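Local coordinates for protein putative methyltransferase (Porphyromonas gingivalis, PDB 3LL7) that probably transfers a methyl group from S-adenosylmethionine, as class I methyltransferases do, to a substrate that is not established, at residues Ile270-Thr275 / Thr299-Ala304; Gln77-Val82 / Leu206-Pro211. One frame throughout, in Å; residues are numbered along the deposited sequence. Where two conformers were deposited one is given.

Contact 1. Residues Ile270-Thr275 / Thr299-Ala304; sequences IPFIFT and TALLKA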
loop_
_atom_site.group_PDB
_atom_site.type_symbol
_atom_site.label_atom_id
_atom_site.label_comp_id
_atom_site.label_asym_id
_atom_site.label_seq_id
_atom_site.Cartn_x
_atom_site.Cartn_y
_atom_site.Cartn_z
ATOM N N ILE A 270 1.440 3.292 15.468
ATOM C CA ILE A 270 0.294 2.707 16.158
ATOM C C ILE A 270 -0.950 2.768 15.238
ATOM O O ILE A 270 -1.225 3.822 14.691
ATOM C CB ILE A 270 0.090 3.558 17.469
ATOM C CG1 ILE A 270 1.355 3.527 18.343
ATOM C CG2 ILE A 270 -1.142 3.186 18.229
ATOM C CD1 ILE A 270 1.962 2.165 18.555
ATOM N N PRO A 271 -1.686 1.643 15.045
ATOM C CA PRO A 271 -2.853 1.704 14.140
ATOM C C PRO A 271 -4.030 2.428 14.787
ATOM O O PRO A 271 -4.140 2.439 16.018
ATOM C CB PRO A 271 -3.228 0.239 13.968
ATOM C CG PRO A 271 -2.798 -0.428 15.267
ATOM C CD PRO A 271 -1.508 0.304 15.643
ATOM N N PHE A 272 -4.896 3.015 13.969
ATOM C CA PHE A 272 -6.219 3.431 14.442
ATOM C C PHE A 272 -7.152 2.244 14.219
ATOM O O PHE A 272 -7.374 1.830 13.074
ATOM C CB PHE A 272 -6.686 4.640 13.631
ATOM C CG PHE A 272 -7.903 5.298 14.187
ATOM C CD1 PHE A 272 -7.774 6.407 15.025
ATOM C CD2 PHE A 272 -9.165 4.786 13.914
ATOM C CE1 PHE A 272 -8.881 7.016 15.583
ATOM C CE2 PHE A 272 -10.312 5.404 14.473
ATOM C CZ PHE A 272 -10.158 6.521 15.313
ATOM N N ILE A 273 -7.666 1.655 15.288
ATOM C CA ILE A 273 -8.516 0.475 15.133
ATOM C C ILE A 273 -9.956 0.829 15.505
ATOM O O ILE A 273 -10.200 1.445 16.552
ATOM C CB ILE A 273 -8.036 -0.661 16.036
ATOM C CG1 ILE A 273 -6.526 -0.940 15.826
ATOM C CG2 ILE A 273 -8.887 -1.940 15.853
ATOM C CD1 ILE A 273 -5.997 -2.012 16.811
ATOM N N PHE A 274 -10.898 0.448 14.645
ATOM C CA PHE A 274 -12.313 0.718 14.909
ATOM C C PHE A 274 -13.173 -0.334 14.188
ATOM O O PHE A 274 -12.636 -1.255 13.560
ATOM C CB PHE A 274 -12.692 2.164 14.454
ATOM C CG PHE A 274 -12.796 2.327 12.956
ATOM C CD1 PHE A 274 -14.038 2.602 12.366
ATOM C CD2 PHE A 274 -11.654 2.203 12.119
ATOM C CE1 PHE A 274 -14.145 2.737 10.971
ATOM C CE2 PHE A 274 -11.776 2.320 10.734
ATOM C CZ PHE A 274 -13.042 2.583 10.165
ATOM N N THR A 275 -14.496 -0.193 14.278
ATOM C CA THR A 275 -15.426 -1.069 13.562
ATOM C C THR A 275 -16.493 -0.228 12.898
ATOM O O THR A 275 -16.759 0.905 13.320
ATOM C CB THR A 275 -16.150 -2.045 14.515
ATOM O OG1 THR A 275 -16.937 -1.302 15.458
ATOM C CG2 THR A 275 -15.153 -2.921 15.247
ATOM N N THR A 299 -4.500 9.319 4.475
ATOM C CA THR A 299 -5.276 8.635 3.441
ATOM C C THR A 299 -5.860 7.297 3.875
ATOM O O THR A 299 -6.913 6.887 3.365
ATOM C CB THR A 299 -4.451 8.435 2.141
ATOM O OG1 THR A 299 -3.263 7.683 2.397
ATOM C CG2 THR A 299 -4.080 9.830 1.548
ATOM N N ALA A 300 -5.188 6.621 4.796
ATOM C CA ALA A 300 -5.682 5.315 5.260
ATOM C C ALA A 300 -6.936 5.516 6.111
ATOM O O ALA A 300 -7.896 4.722 6.005
ATOM C CB ALA A 300 -4.596 4.553 6.043
ATOM N N LEU A 301 -6.945 6.552 6.945
ATOM C CA LEU A 301 -8.162 6.869 7.710
ATOM C C LEU A 301 -9.353 7.171 6.802
ATOM O O LEU A 301 -10.449 6.701 7.030
ATOM C CB LEU A 301 -7.964 8.039 8.653
ATOM C CG LEU A 301 -7.390 7.567 9.989
ATOM C CD1 LEU A 301 -6.925 8.747 10.746
ATOM C CD2 LEU A 301 -8.448 6.775 10.825
ATOM N N LEU A 302 -9.100 7.993 5.780
ATOM C CA LEU A 302 -10.119 8.334 4.796
ATOM C C LEU A 302 -10.675 7.105 4.074
ATOM O O LEU A 302 -11.887 6.952 3.954
ATOM C CB LEU A 302 -9.548 9.346 3.782
ATOM C CG LEU A 302 -9.274 10.753 4.330
ATOM C CD1 LEU A 302 -8.503 11.589 3.273
ATOM C CD2 LEU A 302 -10.548 11.443 4.754
ATOM N N LYS A 303 -9.788 6.237 3.600
ATOM C CA LYS A 303 -10.211 5.036 2.891
ATOM C C LYS A 303 -10.991 4.087 3.820
ATOM O O LYS A 303 -11.946 3.450 3.379
ATOM C CB LYS A 303 -8.989 4.310 2.316
ATOM C CG LYS A 303 -9.312 2.930 1.713
ATOM C CD LYS A 303 -10.200 3.009 0.454
ATOM C CE LYS A 303 -10.575 1.626 -0.033
ATOM N NZ LYS A 303 -11.405 1.676 -1.286
ATOM N N ALA A 304 -10.555 3.975 5.086
ATOM C CA ALA A 304 -11.207 3.074 6.072
ATOM C C ALA A 304 -12.596 3.572 6.449
ATOM O O ALA A 304 -13.436 2.798 6.866
ATOM C CB ALA A 304 -10.331 2.954 7.351
#

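Contact 2. Residues Gln77-Val82 / Leu206-Pro211; sequences QSSGAV and LAKLSP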
loop_
_atom_site.group_PDB
_atom_site.type_symbol
_atom_site.label_atom_id
_atom_site.label_comp_id
_atom_site.label_asym_id
_atom_site.label_seq_id
_atom_site.Cartn_x
_atom_site.Cartn_y
_atom_site.Cartn_z
ATOM N N GLN A 77 4.877 -4.411 -11.054
ATOM C CA GLN A 77 3.705 -4.975 -10.360
ATOM C C GLN A 77 3.938 -5.314 -8.882
ATOM O O GLN A 77 2.982 -5.539 -8.127
ATOM C CB GLN A 77 3.211 -6.240 -11.083
ATOM C CG GLN A 77 2.653 -6.008 -12.498
ATOM C CD GLN A 77 2.288 -7.310 -13.207
ATOM O OE1 GLN A 77 2.553 -8.413 -12.710
ATOM N NE2 GLN A 77 1.673 -7.187 -14.376
ATOM N N SER A 78 5.201 -5.372 -8.468
ATOM C CA SER A 78 5.522 -5.906 -7.148
ATOM C C SER A 78 5.153 -4.959 -6.005
ATOM O O SER A 78 5.013 -3.752 -6.212
ATOM C CB SER A 78 7.006 -6.249 -7.056
ATOM O OG SER A 78 7.767 -5.090 -6.773
ATOM N N SER A 79 4.998 -5.523 -4.805
ATOM C CA SER A 79 4.953 -4.723 -3.563
ATOM C C SER A 79 6.188 -3.801 -3.431
ATOM O O SER A 79 7.249 -4.062 -4.018
ATOM C CB SER A 79 4.860 -5.635 -2.340
ATOM O OG SER A 79 3.571 -6.209 -2.210
ATOM N N GLY A 80 6.030 -2.706 -2.689
ATOM C CA GLY A 80 7.168 -1.880 -2.316
ATOM C C GLY A 80 7.897 -2.558 -1.170
ATOM O O GLY A 80 7.447 -3.584 -0.661
ATOM N N ALA A 81 9.014 -1.977 -0.757
ATOM C CA ALA A 81 9.760 -2.450 0.411
ATOM C C ALA A 81 9.011 -2.266 1.748
ATOM O O ALA A 81 9.039 -3.147 2.612
ATOM C CB ALA A 81 11.142 -1.745 0.467
ATOM N N VAL A 82 8.357 -1.121 1.934
ATOM C CA VAL A 82 7.753 -0.844 3.243
ATOM C C VAL A 82 6.488 -1.644 3.554
ATOM O O VAL A 82 6.323 -2.110 4.684
ATOM C CB VAL A 82 7.560 0.664 3.514
ATOM C CG1 VAL A 82 8.802 1.233 4.194
ATOM C CG2 VAL A 82 7.264 1.407 2.231
ATOM N N LEU A 206 -4.232 -14.945 4.526
ATOM C CA LEU A 206 -3.967 -13.484 4.462
ATOM C C LEU A 206 -4.042 -13.096 2.986
ATOM O O LEU A 206 -3.286 -13.647 2.169
ATOM C CB LEU A 206 -2.575 -13.167 5.012
ATOM C CG LEU A 206 -2.186 -11.674 5.093
ATOM C CD1 LEU A 206 -3.119 -10.887 6.055
ATOM C CD2 LEU A 206 -0.708 -11.491 5.458
ATOM N N ALA A 207 -4.984 -12.225 2.643
ATOM C CA ALA A 207 -5.185 -11.795 1.265
ATOM C C ALA A 207 -4.830 -10.330 1.145
ATOM O O ALA A 207 -5.266 -9.508 1.966
ATOM C CB ALA A 207 -6.628 -12.008 0.841
ATOM N N LYS A 208 -4.025 -10.016 0.134
ATOM C CA LYS A 208 -3.678 -8.634 -0.159
ATOM C C LYS A 208 -4.554 -8.167 -1.288
ATOM O O LYS A 208 -4.555 -8.762 -2.367
ATOM C CB LYS A 208 -2.214 -8.527 -0.593
ATOM C CG LYS A 208 -1.847 -7.107 -1.056
ATOM C CD LYS A 208 -0.447 -7.154 -1.682
ATOM C CE LYS A 208 -0.345 -6.324 -2.916
ATOM N NZ LYS A 208 1.011 -6.516 -3.508
ATOM N N LEU A 209 -5.290 -7.086 -1.050
ATOM C CA LEU A 209 -6.284 -6.609 -2.003
ATOM C C LEU A 209 -5.953 -5.215 -2.497
ATOM O O LEU A 209 -5.275 -4.444 -1.812
ATOM C CB LEU A 209 -7.666 -6.610 -1.361
ATOM C CG LEU A 209 -8.182 -7.929 -0.791
ATOM C CD1 LEU A 209 -9.484 -7.675 -0.030
ATOM C CD2 LEU A 209 -8.391 -8.953 -1.899
ATOM N N SER A 210 -6.423 -4.891 -3.710
ATOM C CA SER A 210 -6.242 -3.549 -4.267
ATOM C C SER A 210 -6.850 -2.450 -3.395
ATOM O O SER A 210 -7.934 -2.633 -2.865
ATOM C CB SER A 210 -6.905 -3.472 -5.639
ATOM O OG SER A 210 -6.942 -2.124 -6.068
ATOM N N PRO A 211 -6.179 -1.285 -3.282
ATOM C CA PRO A 211 -6.819 -0.147 -2.612
ATOM C C PRO A 211 -8.119 0.363 -3.292
ATOM O O PRO A 211 -8.797 1.214 -2.727
ATOM C CB PRO A 211 -5.738 0.953 -2.628
ATOM C CG PRO A 211 -4.540 0.378 -3.153
ATOM C CD PRO A 211 -4.871 -0.918 -3.862
#

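Contact 1. Residues Ile270-Thr275 / Thr299-Ala304
F272 and F274, two residues apart on one strand, both point their CB atoms toward helix 299-304, and their rings meet L301 and A304. F272 has CG anti to its backbone N (chi1 -170°), and this swings the ring out over L301. Its CB already lies 3.9 Å from L301 CD2. CG meets that methyl at 3.7 Å, and CD2 of the ring lies equally near it. Beyond these atoms the ring draws off, CZ of F272 being 4.8 Å from L301 CD2. The methyl therefore sits under the inner part of one face, 4.1 Å from the ring centroid and 28° off the normal, a CH-pi contact in which the two side chains cross at about a right angle. CD2 is the branch of L301 that does the touching. Strand 272-274 pairs antiparallel with 258-263, extending a sheet whose strand order matches the class I methyltransferase fold; helix 299-304, in the ferredoxin-like region of the sequence, packs against this extension. A260 and I258 of the neighbouring strand touch L301 and A304 respectively, while T309 and V310 of helix 307-314 close on F272. F274 uses a different geometry. With chi1 at 74° its CG stands between the backbone N and the carbonyl carbon, and the ring presents its edge to the helix. CE2 of F274 rests 3.7 Å from A304 CB, and the tip, CZ, comes within 3.3 Å of A304 O, which lies in the ring plane, where the slightly positive C-H edge would suit a carbonyl oxygen.

Contact 2. Residues Gln77-Val82 / Leu206-Pro211
K208 reaches across to S79 almost at full length and meets it end to end, ammonium against hydroxyl, with the CB of K208 directed at the loop and the CB of S79 set across the line of approach. The lysine NZ donates a hydrogen bond of 2.9 Å to S79 OG. Behind these two atoms the chains diverge: K208 CE is 4.0 Å from S79 OG, and K208 NZ is 4.1 Å from S79 CB, so little apolar surface is shared and the buried area is a modest 74 Å². The backbones stay well apart, the CA atoms of S79 and K208 being 10.1 Å from each other. K208 spans this distance with CG anti to the backbone N (chi1 174°) and a chain that bends at chi3, 139°, to bring NZ onto the serine. Strand 204-209 corresponds to the canonical fifth strand of the class I methyltransferase sheet, flanked by 166-173 and by antiparallel 236-244; Y168 on one neighbour and E239 and L241 on the other pack along the K208 side chain. The polar tips have further partners. S79 OG is also hydrogen-bonded to D107 OD1, close after the glycine-rich turn that in this family usually belongs to the cofactor site, while K208 NZ is paired mainly with D170, in a salt bridge, with D107 only a long, weak second ion pair. Thus one hydroxyl bridges the lysine and an aspartate. On the loop itself S78 OG donates to S79 O over 3.0 Å, tilted 30° from the carbonyl plane, just ahead of G80, the N-cap of helix 81-86.

How the contacts relate
The two contacts lie about 17 Å apart, centre to centre, and reach the same mixed sheet at different places. In chain order contact 2 closes before contact 1 opens. Strand 204-209 of contact 2 belongs to the parallel part of the sheet; from it the pairing runs through 236-244, 225-233 and 258-263 to strand 272-274 of contact 1. They also touch directly: K303 NZ, on the helix of contact 1, lies 3.0 Å from P211 O of contact 2. Contact 2 thus belongs to the probable methyltransferase core, whereas contact 1 packs a helix of the ferredoxin-like region against the edge strand of the sheet, the same helix also touching strand 225-233.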